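PDB 4TME: ethanolamine utilization protein EutL from Clostridium perfringens E str. JGS1987, which forms trimeric tiles in the shell of the ethanolamine-utilisation microcompartment and binds ethanolamine, which probably controls opening of its transport pore. Local coordinates for residues D44-T49 with C122-C127; Y149-P154 with T182-A187. One frame throughout, in Å; residues are numbered along the deposited sequence. Where two conformers were deposited one is given.

Contact 1: residues D44-T49 with C122-C127; sequences DDVTYT and CYYAQC. With ETA (ethanolamine), chain J; ETA (ethanolamine), chain K.
At the seam between the two BMC domains of EutL, where two ethanolamine molecules bind, Thr49 and Asp45 on the first turns of helix 44-57 meet the ring of Tyr124 on strand 122-128. Tyr124 reaches the helix because its CG lies anti to the backbone N (chi1 -166°), and its OH donates a hydrogen bond of 2.8 Å to OG1 of Thr49, which sits at the ring edge, in plane. Thr49 OG1 passes the chain of bonds on, donating in turn to the backbone O of Asp45 over 2.8 Å. That carbonyl also takes the helical N-H of Thr49, and the two donors approach from opposite faces of its plane. Asp45 CB and Val46 CG2 both come obliquely from the same side of the Tyr124 ring plane, near opposite rims: Asp45 CB lies 3.9 Å from Tyr124 CD2. CG2 of Val46 is 3.8 Å from Tyr124 CE1, the two side chains crossing at about a right angle. Just past this packing the acids turn to the ligands. OD1 of Asp45 accepts a hydrogen bond of 2.6 Å from the amine N of the chain J ethanolamine. Asp44 OD1 accepts one of 2.8 Å from the amine N of the chain K molecule, which Glu82 OE2 also holds, while Asp44 OD2 is hydrogen-bonded to Ser67 OG. Neighbouring buried carboxylates, with Asp44 OD1 and Asp45 OD2 only 3.2 Å apart, would probably repel each other; the two bound amines, if protonated, would probably offset part of the negative charge gathered here.

Contact 2: residues Y149-P154 with T182-A187; sequences YLVAPP and TNFAGA. With ETA (ethanolamine), chain K; ETA (ethanolamine), chain J.
Strands 146-152 and 185-191 pair antiparallel within the sheet of the second BMC domain: Leu150 bonds with Ala187 and Ala152 with Ala185, two backbone hydrogen bonds to each pair. Three of these four bonds are close to straight; the last, from Ala185 N to Ala152 O, bends to 136° as the strands end. Packing is tight at the non-hydrogen-bonded pair Val151-Gly186, whose CA atoms come within 4.4 Å. Gly186 CA lies 3.2 Å from Leu150 O in a CA-H...O contact. Leu150, Ala152, Ala185 and Ala187 share one face of the sheet, packed on helices 154-167 and 193-212. The face carrying Tyr149 and Val151 meets helix 44-57 as well as the ligands: Val151 CG1 touches Phe184 CB at 3.9 Å, and both its methyls border the chain J ethanolamine. The looser part comes past the strand ends, where side-chain contacts replace paired backbone bonds. There Phe184 and Pro153 lie side by side, CG of the proline 3.9 Å from CE2 of the ring. A second subunit closes in, its Thr77 packing on both residues and its Tyr69 N hydrogen-bonded to Asn183 OD1. Phe184 offers a ring face to the chain K ethanolamine, whose CA stands 3.6 Å above the plane, over the centre, while its amine N donates to Thr182 OG1 at 3.0 Å.

Both contacts are buried and meet in one sheet, where strands 122-128 and 146-152 are neighbours, yet they do different work. Contact 1 sets a helix of the first BMC domain against that sheet mainly through side chains, with little buried area and a strongly polar end. Contact 2 is made within the sheet, mostly by backbone bonds and small apolar residues, and lies nearer the subunit interface. Tyr124 N to Val151 O, 2.8 Å, joins them through the backbone, and Tyr149 OH to Asp45 OD1, 2.7 Å, through side chains. Both ethanolamines touch both contacts: chain K meets a carboxylate, a hydroxyl and an aromatic face, chain J a carboxylate and the aliphatic parts of Val151 and Phe184.

Contact 1: residues D44-T49 with C122-C127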
loop_
_atom_site.group_PDB
_atom_site.type_symbol
_atom_site.label_atom_id
_atom_site.label_comp_id
_atom_site.label_asym_id
_atom_site.label_seq_id
_atom_site.Cartn_x
_atom_site.Cartn_y
_atom_site.Cartn_z
ATOM N N ASP C 44 11.705 -5.974 -7.628
ATOM C CA ASP C 44 12.128 -6.125 -6.239
ATOM C C ASP C 44 12.765 -7.491 -5.925
ATOM O O ASP C 44 13.859 -7.538 -5.368
ATOM C CB ASP C 44 10.960 -5.808 -5.264
ATOM C CG ASP C 44 9.707 -6.659 -5.469
ATOM O OD1 ASP C 44 9.556 -7.335 -6.503
ATOM O OD2 ASP C 44 8.835 -6.592 -4.547
ATOM N N ASP C 45 12.152 -8.609 -6.299
ATOM C CA ASP C 45 12.697 -9.890 -5.836
ATOM C C ASP C 45 14.034 -10.231 -6.511
ATOM O O ASP C 45 14.895 -10.880 -5.883
ATOM C CB ASP C 45 11.673 -10.996 -6.046
ATOM C CG ASP C 45 10.420 -10.740 -5.255
ATOM O OD1 ASP C 45 10.524 -10.721 -4.004
ATOM O OD2 ASP C 45 9.373 -10.466 -5.905
ATOM N N VAL C 46 14.234 -9.785 -7.758
ATOM C CA VAL C 46 15.577 -9.913 -8.374
ATOM C C VAL C 46 16.573 -9.095 -7.567
ATOM O O VAL C 46 17.690 -9.555 -7.292
ATOM C CB VAL C 46 15.589 -9.482 -9.854
ATOM C CG1 VAL C 46 17.048 -9.297 -10.384
ATOM C CG2 VAL C 46 14.854 -10.532 -10.689
ATOM N N THR C 47 16.175 -7.895 -7.160
ATOM C CA THR C 47 17.088 -7.058 -6.392
ATOM C C THR C 47 17.397 -7.659 -5.028
ATOM O O THR C 47 18.538 -7.639 -4.589
ATOM C CB THR C 47 16.524 -5.639 -6.253
ATOM O OG1 THR C 47 16.409 -5.094 -7.569
ATOM C CG2 THR C 47 17.449 -4.733 -5.430
ATOM N N TYR C 48 16.403 -8.236 -4.361
ATOM C CA TYR C 48 16.655 -8.875 -3.067
ATOM C C TYR C 48 17.638 -10.048 -3.212
ATOM O O TYR C 48 18.508 -10.275 -2.345
ATOM C CB TYR C 48 15.335 -9.372 -2.456
ATOM C CG TYR C 48 14.373 -8.250 -2.103
ATOM C CD1 TYR C 48 14.835 -7.039 -1.588
ATOM C CD2 TYR C 48 13.018 -8.384 -2.343
ATOM C CE1 TYR C 48 13.941 -5.997 -1.286
ATOM C CE2 TYR C 48 12.118 -7.365 -2.041
ATOM C CZ TYR C 48 12.594 -6.175 -1.495
ATOM O OH TYR C 48 11.727 -5.147 -1.175
ATOM N N THR C 49 17.500 -10.800 -4.305
ATOM C CA THR C 49 18.396 -11.915 -4.569
ATOM C C THR C 49 19.812 -11.382 -4.841
ATOM O O THR C 49 20.817 -11.985 -4.410
ATOM C CB THR C 49 17.902 -12.769 -5.773
ATOM O OG1 THR C 49 16.547 -13.166 -5.541
ATOM C CG2 THR C 49 18.739 -14.028 -5.960
ATOM N N CYS C 122 3.275 -13.041 -14.673
ATOM C CA CYS C 122 4.671 -13.429 -14.591
ATOM C C CYS C 122 4.998 -13.965 -13.205
ATOM O O CYS C 122 4.271 -13.694 -12.229
ATOM C CB CYS C 122 5.580 -12.243 -14.910
ATOM S SG CYS C 122 5.432 -10.901 -13.704
ATOM N N TYR C 123 6.105 -14.695 -13.110
ATOM C CA TYR C 123 6.478 -15.320 -11.854
ATOM C C TYR C 123 7.984 -15.451 -11.747
ATOM O O TYR C 123 8.715 -15.347 -12.737
ATOM C CB TYR C 123 5.846 -16.713 -11.738
ATOM C CG TYR C 123 6.274 -17.646 -12.847
ATOM C CD1 TYR C 123 5.569 -17.712 -14.044
ATOM C CD2 TYR C 123 7.381 -18.465 -12.703
ATOM C CE1 TYR C 123 5.969 -18.563 -15.067
ATOM C CE2 TYR C 123 7.783 -19.306 -13.711
ATOM C CZ TYR C 123 7.074 -19.358 -14.889
ATOM O OH TYR C 123 7.488 -20.212 -15.886
ATOM N N TYR C 124 8.422 -15.672 -10.519
ATOM C CA TYR C 124 9.832 -15.886 -10.177
ATOM C C TYR C 124 9.932 -17.252 -9.543
ATOM O O TYR C 124 9.175 -17.556 -8.626
ATOM C CB TYR C 124 10.280 -14.813 -9.204
ATOM C CG TYR C 124 11.781 -14.624 -8.947
ATOM C CD1 TYR C 124 12.662 -14.379 -9.988
ATOM C CD2 TYR C 124 12.268 -14.562 -7.636
ATOM C CE1 TYR C 124 13.997 -14.152 -9.733
ATOM C CE2 TYR C 124 13.613 -14.331 -7.375
ATOM C CZ TYR C 124 14.460 -14.114 -8.426
ATOM O OH TYR C 124 15.815 -13.853 -8.165
ATOM N N ALA C 125 10.849 -18.068 -10.030
ATOM C CA ALA C 125 11.057 -19.401 -9.480
ATOM C C ALA C 125 12.555 -19.651 -9.498
ATOM O O ALA C 125 13.083 -20.322 -10.391
ATOM C CB ALA C 125 10.311 -20.442 -10.281
ATOM N N GLN C 126 13.229 -19.044 -8.529
ATOM C CA GLN C 126 14.682 -18.941 -8.534
ATOM C C GLN C 126 15.246 -19.886 -7.497
ATOM O O GLN C 126 14.876 -19.837 -6.324
ATOM C CB GLN C 126 15.106 -17.499 -8.250
ATOM C CG GLN C 126 16.622 -17.261 -8.161
ATOM C CD GLN C 126 17.339 -17.347 -9.498
ATOM O OE1 GLN C 126 16.717 -17.361 -10.565
ATOM N NE2 GLN C 126 18.666 -17.415 -9.444
ATOM N N CYS C 127 16.141 -20.756 -7.934
ATOM C CA CYS C 127 16.833 -21.618 -7.015
ATOM C C CYS C 127 18.086 -20.870 -6.571
ATOM O O CYS C 127 18.971 -20.612 -7.382
ATOM C CB CYS C 127 17.175 -22.948 -7.671
ATOM S SG CYS C 127 17.925 -24.119 -6.526
HETATM C CA ETA J . 7.981 -10.746 -1.673
HETATM N N ETA J . 8.868 -9.742 -2.195
HETATM C C ETA J . 7.043 -11.163 -2.786
HETATM O O ETA J . 6.161 -10.101 -3.105
HETATM C CA ETA K . 7.306 -8.667 -8.520
HETATM N N ETA K . 7.058 -7.426 -7.817
HETATM C C ETA K . 7.627 -8.403 -9.983
HETATM O O ETA K . 8.708 -7.522 -10.151
#

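Contact 2: residues Y149-P154 with T182-A187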
loop_
_atom_site.group_PDB
_atom_site.type_symbol
_atom_site.label_atom_id
_atom_site.label_comp_id
_atom_site.label_asym_id
_atom_site.label_seq_id
_atom_site.Cartn_x
_atom_site.Cartn_y
_atom_site.Cartn_z
ATOM N N TYR C 149 13.059 -19.544 -4.146
ATOM C CA TYR C 149 12.493 -18.197 -4.000
ATOM C C TYR C 149 11.357 -18.090 -5.007
ATOM O O TYR C 149 11.597 -18.006 -6.210
ATOM C CB TYR C 149 13.607 -17.168 -4.231
ATOM C CG TYR C 149 13.305 -15.729 -3.833
ATOM C CD1 TYR C 149 12.012 -15.222 -3.784
ATOM C CD2 TYR C 149 14.354 -14.872 -3.514
ATOM C CE1 TYR C 149 11.773 -13.879 -3.424
ATOM C CE2 TYR C 149 14.138 -13.570 -3.169
ATOM C CZ TYR C 149 12.859 -13.066 -3.139
ATOM O OH TYR C 149 12.667 -11.757 -2.792
ATOM N N LEU C 150 10.120 -18.193 -4.499
ATOM C CA LEU C 150 8.926 -18.384 -5.333
ATOM C C LEU C 150 8.009 -17.168 -5.209
ATOM O O LEU C 150 7.586 -16.836 -4.096
ATOM C CB LEU C 150 8.180 -19.644 -4.894
ATOM C CG LEU C 150 9.044 -20.909 -4.814
ATOM C CD1 LEU C 150 8.221 -22.119 -4.363
ATOM C CD2 LEU C 150 9.721 -21.202 -6.142
ATOM N N VAL C 151 7.730 -16.500 -6.330
ATOM C CA VAL C 151 6.871 -15.317 -6.325
ATOM C C VAL C 151 5.920 -15.341 -7.516
ATOM O O VAL C 151 6.326 -15.634 -8.624
ATOM C CB VAL C 151 7.699 -14.012 -6.369
ATOM C CG1 VAL C 151 6.781 -12.787 -6.273
ATOM C CG2 VAL C 151 8.714 -13.987 -5.240
ATOM N N ALA C 152 4.648 -15.045 -7.271
ATOM C CA ALA C 152 3.676 -14.900 -8.349
ATOM C C ALA C 152 2.530 -14.017 -7.874
ATOM O O ALA C 152 2.484 -13.628 -6.713
ATOM C CB ALA C 152 3.154 -16.276 -8.792
ATOM N N PRO C 153 1.604 -13.672 -8.781
ATOM C CA PRO C 153 0.469 -12.875 -8.297
ATOM C C PRO C 153 -0.360 -13.691 -7.290
ATOM O O PRO C 153 -0.182 -14.898 -7.202
ATOM C CB PRO C 153 -0.302 -12.551 -9.580
ATOM C CG PRO C 153 0.758 -12.640 -10.673
ATOM C CD PRO C 153 1.603 -13.810 -10.247
ATOM N N PRO C 154 -1.238 -13.041 -6.521
ATOM C CA PRO C 154 -1.812 -13.667 -5.317
ATOM C C PRO C 154 -2.435 -15.071 -5.485
ATOM O O PRO C 154 -2.005 -15.960 -4.752
ATOM C CB PRO C 154 -2.863 -12.633 -4.884
ATOM C CG PRO C 154 -2.214 -11.335 -5.307
ATOM C CD PRO C 154 -1.673 -11.636 -6.654
ATOM N N THR C 182 3.839 -4.794 -3.754
ATOM C CA THR C 182 3.664 -4.787 -5.199
ATOM C C THR C 182 2.486 -5.666 -5.660
ATOM O O THR C 182 2.324 -5.868 -6.859
ATOM C CB THR C 182 4.929 -5.267 -5.952
ATOM O OG1 THR C 182 5.218 -6.640 -5.642
ATOM C CG2 THR C 182 6.150 -4.390 -5.580
ATOM N N ASN C 183 1.703 -6.163 -4.707
ATOM C CA ASN C 183 0.542 -7.026 -4.983
ATOM C C ASN C 183 0.927 -8.379 -5.576
ATOM O O ASN C 183 0.245 -8.920 -6.451
ATOM C CB ASN C 183 -0.459 -6.301 -5.887
ATOM C CG ASN C 183 -1.009 -5.055 -5.221
ATOM O OD1 ASN C 183 -1.261 -5.067 -4.019
ATOM N ND2 ASN C 183 -1.103 -3.949 -5.967
ATOM N N PHE C 184 2.030 -8.916 -5.072
ATOM C CA PHE C 184 2.451 -10.288 -5.333
ATOM C C PHE C 184 2.410 -11.098 -4.027
ATOM O O PHE C 184 1.948 -10.623 -2.976
ATOM C CB PHE C 184 3.858 -10.298 -5.959
ATOM C CG PHE C 184 3.864 -9.995 -7.435
ATOM C CD1 PHE C 184 3.649 -8.702 -7.910
ATOM C CD2 PHE C 184 4.074 -11.005 -8.361
ATOM C CE1 PHE C 184 3.667 -8.441 -9.287
ATOM C CE2 PHE C 184 4.091 -10.747 -9.728
ATOM C CZ PHE C 184 3.881 -9.457 -10.193
ATOM N N ALA C 185 2.875 -12.341 -4.101
ATOM C CA ALA C 185 2.863 -13.240 -2.960
ATOM C C ALA C 185 3.816 -14.373 -3.256
ATOM O O ALA C 185 4.343 -14.465 -4.370
ATOM C CB ALA C 185 1.457 -13.777 -2.711
ATOM N N GLY C 186 4.020 -15.255 -2.287
ATOM C CA GLY C 186 4.875 -16.411 -2.530
ATOM C C GLY C 186 5.568 -16.844 -1.262
ATOM O O GLY C 186 5.008 -16.689 -0.175
ATOM N N ALA C 187 6.778 -17.389 -1.381
ATOM C CA ALA C 187 7.460 -17.922 -0.209
ATOM C C ALA C 187 8.920 -18.207 -0.497
ATOM O O ALA C 187 9.335 -18.301 -1.656
ATOM C CB ALA C 187 6.790 -19.211 0.269
HETATM C CA ETA K . 7.306 -8.667 -8.520
HETATM N N ETA K . 7.058 -7.426 -7.817
HETATM C C ETA K . 7.627 -8.403 -9.983
HETATM O O ETA K . 8.708 -7.522 -10.151
HETATM C CA ETA J . 7.981 -10.746 -1.673
HETATM N N ETA J . 8.868 -9.742 -2.195
HETATM C C ETA J . 7.043 -11.163 -2.786
HETATM O O ETA J . 6.161 -10.101 -3.105
#